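Local coordinates for lipoprotein (Mycoplasma mycoides subsp. capri, PDB 7ADK) that probably acts as a surface serine peptidase of the PA (chymotrypsin-like) clan, and may cut host immunoglobulins as related mycoplasma proteases do, at residues L726-D731 and V737-N742; L242-S247 and S529-A534. All coordinates share one frame; numbering follows the deposited sequence.

Overall arrangement
Contact 1 pairs two segments, 726-731 and 737-742, that carry neighbouring strands, whereas contact 2 brings together two loops far apart in sequence, 242-247 and 529-534. Their centres lie about 13 Å apart, on the same side of the chain's centre, from which they stand about 16 and 22 Å away. Phe-741 joins them: its ring takes part in contact 1, its CE1 is 3.5 Å from CD1 of Leu-242, and its CZ is 3.7 Å from CG of Tyr-531, an edge-to-face ring pair. The backbone gives a second link, because 529-534 runs directly into strand 535-537, which lies parallel to strand 737-747 in the same mixed sheet.

Contact 1: L726-D731 and V737-N742; sequences LYSLKD and VKKYFN
Leu-726 meets Phe-741 by setting CD1 over the centre of the ring, 3.8 Å above its plane, a CH-pi contact only slightly off the ring normal. A chi1 of 77°, with the CA-CB bond of Leu-726 pointing at the other segment, is the setting in which Leu-726 CD1 meets both this ring and CB of Lys-739 (4.0 Å). Tyr-740 lies at the end of the ladder away from the turn. Tyr-740 N bonds to Tyr-727 O (2.8 Å), while the ring, with CG anti to the carbonyl carbon (chi1 -53°), brings Tyr-740 CE2 to 4.0 Å from Leu-729 CB. Beyond it, Leu-729 and Lys-738 form a reciprocal pair: Leu-729 N to Lys-738 O is 3.0 Å, and Lys-738 N to Leu-729 O is 3.1 Å, the latter donor sitting above the carbonyl plane. Near the turn, Val-737 lays CG1 against CG of Lys-730 (4.1 Å), on the sheet face shared with Ser-728. On the other face the Tyr-727 ring stacks on Phe-537, and its OH bonds to Ser-449. Strand directions 147° apart and alternating hydrogen-bonded and non-hydrogen-bonded pairs identify an antiparallel beta hairpin, within a mixed sheet of the DUF31 peptidase region.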
ATOM      1  N   LEU B 726     -11.929   5.072 -32.429  1.00 80.28           N
ATOM      2  CA  LEU B 726     -10.559   4.864 -32.929  1.00 80.28           C
ATOM      3  C   LEU B 726      -9.619   6.051 -32.657  1.00 80.28           C
ATOM      4  O   LEU B 726     -10.061   7.187 -32.489  1.00 80.28           O
ATOM      5  CB  LEU B 726     -10.526   4.383 -34.395  1.00 80.28           C
ATOM      6  CG  LEU B 726     -10.768   5.404 -35.522  1.00 80.28           C
ATOM      7  CD1 LEU B 726     -10.132   4.912 -36.811  1.00 80.28           C
ATOM      8  CD2 LEU B 726     -12.246   5.613 -35.810  1.00 80.28           C
ATOM      9  N   TYR B 727      -8.317   5.774 -32.587  1.00 76.64           N
ATOM     10  CA  TYR B 727      -7.302   6.684 -32.070  1.00 76.64           C
ATOM     11  C   TYR B 727      -7.022   7.896 -32.969  1.00 76.64           C
ATOM     12  O   TYR B 727      -6.680   7.747 -34.136  1.00 76.64           O
ATOM     13  CB  TYR B 727      -6.029   5.887 -31.800  1.00 76.64           C
ATOM     14  CG  TYR B 727      -4.805   6.714 -31.512  1.00 76.64           C
ATOM     15  CD1 TYR B 727      -4.558   7.214 -30.225  1.00 76.64           C
ATOM     16  CD2 TYR B 727      -3.889   6.959 -32.546  1.00 76.64           C
ATOM     17  CE1 TYR B 727      -3.365   7.909 -29.964  1.00 76.64           C
ATOM     18  CE2 TYR B 727      -2.689   7.636 -32.292  1.00 76.64           C
ATOM     19  CZ  TYR B 727      -2.421   8.101 -30.993  1.00 76.64           C
ATOM     20  OH  TYR B 727      -1.256   8.739 -30.746  1.00 76.64           O
ATOM     21  N   SER B 728      -7.101   9.101 -32.402  1.00 80.64           N
ATOM     22  CA  SER B 728      -6.742  10.366 -33.051  1.00 80.64           C
ATOM     23  C   SER B 728      -5.410  10.907 -32.557  1.00 80.64           C
ATOM     24  O   SER B 728      -5.177  11.002 -31.352  1.00 80.64           O
ATOM     25  CB  SER B 728      -7.808  11.429 -32.804  1.00 80.64           C
ATOM     26  OG  SER B 728      -9.034  11.030 -33.342  1.00 80.64           O
ATOM     27  N   LEU B 729      -4.561  11.352 -33.478  1.00 79.61           N
ATOM     28  CA  LEU B 729      -3.358  12.104 -33.172  1.00 79.61           C
ATOM     29  C   LEU B 729      -3.328  13.412 -33.963  1.00 79.61           C
ATOM     30  O   LEU B 729      -3.520  13.443 -35.176  1.00 79.61           O
ATOM     31  CB  LEU B 729      -2.138  11.208 -33.409  1.00 79.61           C
ATOM     32  CG  LEU B 729      -0.783  11.854 -33.110  1.00 79.61           C
ATOM     33  CD1 LEU B 729      -0.637  12.229 -31.643  1.00 79.61           C
ATOM     34  CD2 LEU B 729       0.319  10.885 -33.477  1.00 79.61           C
ATOM     35  N   LYS B 730      -3.081  14.508 -33.256  1.00 92.17           N
ATOM     36  CA  LYS B 730      -2.909  15.847 -33.820  1.00 92.17           C
ATOM     37  C   LYS B 730      -1.520  15.969 -34.440  1.00 92.17           C
ATOM     38  O   LYS B 730      -0.516  15.806 -33.760  1.00 92.17           O
ATOM     39  CB  LYS B 730      -3.187  16.882 -32.718  1.00 92.17           C
ATOM     40  CG  LYS B 730      -3.488  18.288 -33.213  1.00 92.17           C
ATOM     41  CD  LYS B 730      -4.079  19.165 -32.127  1.00 92.17           C
ATOM     42  CE  LYS B 730      -4.516  20.530 -32.641  1.00 92.17           C
ATOM     43  NZ  LYS B 730      -5.287  21.295 -31.659  1.00 92.17           N
ATOM     44  N   ASP B 731      -1.448  16.242 -35.730  1.00 99.17           N
ATOM     45  CA  ASP B 731      -0.190  16.433 -36.456  1.00 99.17           C
ATOM     46  C   ASP B 731       0.311  17.884 -36.346  1.00 99.17           C
ATOM     47  O   ASP B 731      -0.477  18.813 -36.224  1.00 99.17           O
ATOM     48  CB  ASP B 731      -0.370  15.984 -37.903  1.00 99.17           C
ATOM     49  CG  ASP B 731       0.921  15.980 -38.720  1.00 99.17           C
ATOM     50  OD1 ASP B 731       0.831  16.084 -39.960  1.00 99.17           O
ATOM     51  OD2 ASP B 731       2.021  15.842 -38.140  1.00 99.17           O
ATOM     52  N   VAL B 737      -6.173  17.048 -37.108  1.00 91.14           N
ATOM     53  CA  VAL B 737      -6.114  15.698 -36.529  1.00 91.14           C
ATOM     54  C   VAL B 737      -6.266  14.633 -37.614  1.00 91.14           C
ATOM     55  O   VAL B 737      -6.934  14.855 -38.627  1.00 91.14           O
ATOM     56  CB  VAL B 737      -7.155  15.445 -35.421  1.00 91.14           C
ATOM     57  CG1 VAL B 737      -6.995  16.388 -34.244  1.00 91.14           C
ATOM     58  CG2 VAL B 737      -8.594  15.498 -35.899  1.00 91.14           C
ATOM     59  N   LYS B 738      -5.687  13.453 -37.385  1.00 82.27           N
ATOM     60  CA  LYS B 738      -5.886  12.264 -38.215  1.00 82.27           C
ATOM     61  C   LYS B 738      -6.155  11.046 -37.341  1.00 82.27           C
ATOM     62  O   LYS B 738      -5.603  10.935 -36.246  1.00 82.27           O
ATOM     63  CB  LYS B 738      -4.693  12.114 -39.163  1.00 82.27           C
ATOM     64  CG  LYS B 738      -4.857  10.964 -40.156  1.00 82.27           C
ATOM     65  CD  LYS B 738      -3.757  11.009 -41.214  1.00 82.27           C
ATOM     66  CE  LYS B 738      -3.833   9.787 -42.117  1.00 82.27           C
ATOM     67  NZ  LYS B 738      -2.820   9.824 -43.162  1.00 82.27           N
ATOM     68  N   LYS B 739      -7.055  10.176 -37.801  1.00 81.35           N
ATOM     69  CA  LYS B 739      -7.480   8.933 -37.137  1.00 81.35           C
ATOM     70  C   LYS B 739      -6.654   7.745 -37.624  1.00 81.35           C
ATOM     71  O   LYS B 739      -6.298   7.704 -38.798  1.00 81.35           O
ATOM     72  CB  LYS B 739      -8.978   8.673 -37.370  1.00 81.35           C
ATOM     73  CG  LYS B 739      -9.883   9.804 -36.876  1.00 81.35           C
ATOM     74  CD  LYS B 739     -11.361   9.509 -37.138  1.00 81.35           C
ATOM     75  CE  LYS B 739     -12.196  10.770 -36.939  1.00 81.35           C
ATOM     76  NZ  LYS B 739     -13.635  10.544 -37.126  1.00 81.35           N
ATOM     77  N   TYR B 740      -6.366   6.769 -36.770  1.00 76.00           N
ATOM     78  CA  TYR B 740      -5.557   5.603 -37.119  1.00 76.00           C
ATOM     79  C   TYR B 740      -6.038   4.316 -36.427  1.00 76.00           C
ATOM     80  O   TYR B 740      -6.327   4.319 -35.240  1.00 76.00           O
ATOM     81  CB  TYR B 740      -4.094   5.860 -36.744  1.00 76.00           C
ATOM     82  CG  TYR B 740      -3.408   7.116 -37.252  1.00 76.00           C
ATOM     83  CD1 TYR B 740      -2.548   7.061 -38.361  1.00 76.00           C
ATOM     84  CD2 TYR B 740      -3.558   8.334 -36.568  1.00 76.00           C
ATOM     85  CE1 TYR B 740      -1.850   8.206 -38.783  1.00 76.00           C
ATOM     86  CE2 TYR B 740      -2.865   9.480 -36.990  1.00 76.00           C
ATOM     87  CZ  TYR B 740      -1.990   9.418 -38.087  1.00 76.00           C
ATOM     88  OH  TYR B 740      -1.259  10.493 -38.471  1.00 76.00           O
ATOM     89  N   PHE B 741      -6.101   3.206 -37.155  1.00 75.96           N
ATOM     90  CA  PHE B 741      -6.293   1.869 -36.580  1.00 75.96           C
ATOM     91  C   PHE B 741      -4.990   1.301 -36.002  1.00 75.96           C
ATOM     92  O   PHE B 741      -3.914   1.493 -36.560  1.00 75.96           O
ATOM     93  CB  PHE B 741      -6.802   0.899 -37.639  1.00 75.96           C
ATOM     94  CG  PHE B 741      -8.178   1.214 -38.160  1.00 75.96           C
ATOM     95  CD1 PHE B 741      -9.300   0.914 -37.381  1.00 75.96           C
ATOM     96  CD2 PHE B 741      -8.335   1.833 -39.411  1.00 75.96           C
ATOM     97  CE1 PHE B 741     -10.585   1.206 -37.856  1.00 75.96           C
ATOM     98  CE2 PHE B 741      -9.617   2.118 -39.886  1.00 75.96           C
ATOM     99  CZ  PHE B 741     -10.742   1.796 -39.116  1.00 75.96           C
ATOM    100  N   ASN B 742      -5.082   0.501 -34.944  1.00 71.25           N
ATOM    101  CA  ASN B 742      -3.953  -0.256 -34.410  1.00 71.25           C
ATOM    102  C   ASN B 742      -3.511  -1.368 -35.387  1.00 71.25           C
ATOM    103  O   ASN B 742      -4.317  -2.152 -35.886  1.00 71.25           O
ATOM    104  CB  ASN B 742      -4.333  -0.841 -33.044  1.00 71.25           C
ATOM    105  CG  ASN B 742      -3.996   0.035 -31.859  1.00 71.25           C
ATOM    106  OD1 ASN B 742      -3.022  -0.196 -31.165  1.00 71.25           O
ATOM    107  ND2 ASN B 742      -4.789   1.022 -31.539  1.00 71.25           N
TER

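Contact 2: L242-S247 and S529-A534; sequences LPVYGS and SKYNGA
Tyr-531 reaches across to Leu-242 and Val-244 with the CD2-CE2 side of its ring and its hydroxyl, and the two aliphatic side chains receive different parts of it. CD2 of Leu-242 is 3.7 Å from CE2 of Tyr-531 and 4.0 Å from CD2 of the same ring, an oblique approach to that side of the phenol. Val-244 instead sits beyond the phenol oxygen: its CB and CG2 are each 3.6 Å from Tyr-531 OH, with CG1 at 3.8 Å. The valine therefore abuts the end of the tyrosine while the leucine flanks it. In both Leu-242 and Tyr-531 the CA-CB bond points toward the other segment; Leu-242 carries CG beside the carbonyl carbon (chi1 175°), Tyr-531 beside the backbone N (chi1 -55°). Neither segment has regular secondary structure, which makes this a loop-to-loop contact, and the 281 residues between the segments make it non-local: the connection between helix 220-226 and strand 289-293 lies against the loop that leads into strand 535-537 of the peptidase region's mixed sheet. The interaction is apolar in character and small, with 143 Å² buried over both sides. The Tyr-531 ring also has CG of Lys-530 4.2 Å above its centre, on the opposite side of the ring plane from Leu-242 CD2. Leu-242 touches Asp-524, Gln-527 and Asn-720 as well. The NZ of Lys-521 hydrogen-bonds to the carbonyl oxygens of both Tyr-531 and Ala-534, tying together two points of the 529-534 backbone.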
ATOM      1  N   LEU B 242     -14.381  -4.738 -41.242  1.00 83.21           N
ATOM      2  CA  LEU B 242     -13.911  -4.250 -39.946  1.00 83.21           C
ATOM      3  C   LEU B 242     -15.131  -3.898 -39.074  1.00 83.21           C
ATOM      4  O   LEU B 242     -15.955  -3.101 -39.519  1.00 83.21           O
ATOM      5  CB  LEU B 242     -12.994  -3.049 -40.204  1.00 83.21           C
ATOM      6  CG  LEU B 242     -12.510  -2.341 -38.931  1.00 83.21           C
ATOM      7  CD1 LEU B 242     -11.031  -2.004 -39.054  1.00 83.21           C
ATOM      8  CD2 LEU B 242     -13.266  -1.041 -38.683  1.00 83.21           C
ATOM      9  N   PRO B 243     -15.314  -4.495 -37.890  1.00 86.54           N
ATOM     10  CA  PRO B 243     -16.539  -4.371 -37.092  1.00 86.54           C
ATOM     11  C   PRO B 243     -16.503  -3.261 -36.028  1.00 86.54           C
ATOM     12  O   PRO B 243     -15.439  -2.892 -35.541  1.00 86.54           O
ATOM     13  CB  PRO B 243     -16.690  -5.727 -36.425  1.00 86.54           C
ATOM     14  CG  PRO B 243     -15.243  -6.071 -36.140  1.00 86.54           C
ATOM     15  CD  PRO B 243     -14.492  -5.558 -37.357  1.00 86.54           C
ATOM     16  N   VAL B 244     -17.678  -2.792 -35.601  1.00 91.30           N
ATOM     17  CA  VAL B 244     -17.842  -1.726 -34.590  1.00 91.30           C
ATOM     18  C   VAL B 244     -19.083  -1.909 -33.688  1.00 91.30           C
ATOM     19  O   VAL B 244     -19.354  -1.105 -32.799  1.00 91.30           O
ATOM     20  CB  VAL B 244     -17.808  -0.361 -35.303  1.00 91.30           C
ATOM     21  CG1 VAL B 244     -19.081  -0.096 -36.103  1.00 91.30           C
ATOM     22  CG2 VAL B 244     -17.522   0.817 -34.375  1.00 91.30           C
ATOM     23  N   TYR B 245     -19.852  -2.981 -33.885  1.00 95.21           N
ATOM     24  CA  TYR B 245     -21.166  -3.196 -33.271  1.00 95.21           C
ATOM     25  C   TYR B 245     -21.150  -3.665 -31.793  1.00 95.21           C
ATOM     26  O   TYR B 245     -21.946  -4.528 -31.403  1.00 95.21           O
ATOM     27  CB  TYR B 245     -21.946  -4.150 -34.176  1.00 95.21           C
ATOM     28  N   GLY B 246     -20.256  -3.108 -30.976  1.00 94.33           N
ATOM     29  CA  GLY B 246     -20.028  -3.445 -29.566  1.00 94.33           C
ATOM     30  C   GLY B 246     -18.616  -3.983 -29.289  1.00 94.33           C
ATOM     31  O   GLY B 246     -17.739  -3.913 -30.153  1.00 94.33           O
ATOM     32  N   SER B 247     -18.400  -4.521 -28.088  1.00 87.38           N
ATOM     33  CA  SER B 247     -17.138  -5.133 -27.634  1.00 87.38           C
ATOM     34  C   SER B 247     -17.369  -6.489 -26.950  1.00 87.38           C
ATOM     35  O   SER B 247     -18.486  -6.813 -26.534  1.00 87.38           O
ATOM     36  CB  SER B 247     -16.376  -4.186 -26.701  1.00 87.38           C
ATOM     37  OG  SER B 247     -16.013  -2.998 -27.374  1.00 87.38           O
ATOM     38  N   SER B 529     -16.143   3.785 -46.826  1.00 95.40           N
ATOM     39  CA  SER B 529     -17.061   4.927 -46.864  1.00 95.40           C
ATOM     40  C   SER B 529     -17.062   5.701 -45.537  1.00 95.40           C
ATOM     41  O   SER B 529     -16.938   6.924 -45.550  1.00 95.40           O
ATOM     42  CB  SER B 529     -18.470   4.460 -47.232  1.00 95.40           C
ATOM     43  OG  SER B 529     -18.950   3.484 -46.334  1.00 95.40           O
ATOM     44  N   LYS B 530     -17.139   5.019 -44.383  1.00 91.63           N
ATOM     45  CA  LYS B 530     -17.056   5.633 -43.049  1.00 91.63           C
ATOM     46  C   LYS B 530     -15.620   5.980 -42.641  1.00 91.63           C
ATOM     47  O   LYS B 530     -15.342   7.121 -42.290  1.00 91.63           O
ATOM     48  CB  LYS B 530     -17.746   4.735 -42.014  1.00 91.63           C
ATOM     49  CG  LYS B 530     -17.790   5.421 -40.643  1.00 91.63           C
ATOM     50  CD  LYS B 530     -18.567   4.612 -39.603  1.00 91.63           C
ATOM     51  CE  LYS B 530     -18.513   5.353 -38.267  1.00 91.63           C
ATOM     52  NZ  LYS B 530     -19.220   4.638 -37.187  1.00 91.63           N
ATOM     53  N   TYR B 531     -14.707   5.018 -42.704  1.00 89.56           N
ATOM     54  CA  TYR B 531     -13.306   5.162 -42.280  1.00 89.56           C
ATOM     55  C   TYR B 531     -12.387   5.733 -43.372  1.00 89.56           C
ATOM     56  O   TYR B 531     -11.232   5.324 -43.535  1.00 89.56           O
ATOM     57  CB  TYR B 531     -12.832   3.834 -41.693  1.00 89.56           C
ATOM     58  CG  TYR B 531     -13.728   3.345 -40.577  1.00 89.56           C
ATOM     59  CD1 TYR B 531     -13.769   4.051 -39.364  1.00 89.56           C
ATOM     60  CD2 TYR B 531     -14.528   2.201 -40.756  1.00 89.56           C
ATOM     61  CE1 TYR B 531     -14.629   3.629 -38.337  1.00 89.56           C
ATOM     62  CE2 TYR B 531     -15.377   1.765 -39.724  1.00 89.56           C
ATOM     63  CZ  TYR B 531     -15.426   2.483 -38.511  1.00 89.56           C
ATOM     64  OH  TYR B 531     -16.247   2.071 -37.515  1.00 89.56           O
ATOM     65  N   ASN B 532     -12.913   6.688 -44.147  1.00 94.18           N
ATOM     66  CA  ASN B 532     -12.171   7.460 -45.129  1.00 94.18           C
ATOM     67  C   ASN B 532     -11.055   8.280 -44.457  1.00 94.18           C
ATOM     68  O   ASN B 532     -11.224   8.804 -43.357  1.00 94.18           O
ATOM     69  CB  ASN B 532     -13.163   8.354 -45.889  1.00 94.18           C
ATOM     70  CG  ASN B 532     -12.525   9.094 -47.046  1.00 94.18           C
ATOM     71  OD1 ASN B 532     -11.708   8.573 -47.787  1.00 94.18           O
ATOM     72  ND2 ASN B 532     -12.858  10.340 -47.234  1.00 94.18           N
ATOM     73  N   GLY B 533      -9.899   8.385 -45.103  1.00 90.70           N
ATOM     74  CA  GLY B 533      -8.736   9.138 -44.628  1.00 90.70           C
ATOM     75  C   GLY B 533      -7.972   8.528 -43.447  1.00 90.70           C
ATOM     76  O   GLY B 533      -6.772   8.759 -43.339  1.00 90.70           O
ATOM     77  N   ALA B 534      -8.614   7.711 -42.606  1.00 84.54           N
ATOM     78  CA  ALA B 534      -7.994   7.020 -41.475  1.00 84.54           C
ATOM     79  C   ALA B 534      -6.818   6.130 -41.903  1.00 84.54           C
ATOM     80  O   ALA B 534      -6.924   5.388 -42.880  1.00 84.54           O
ATOM     81  CB  ALA B 534      -9.052   6.215 -40.732  1.00 84.54           C
TER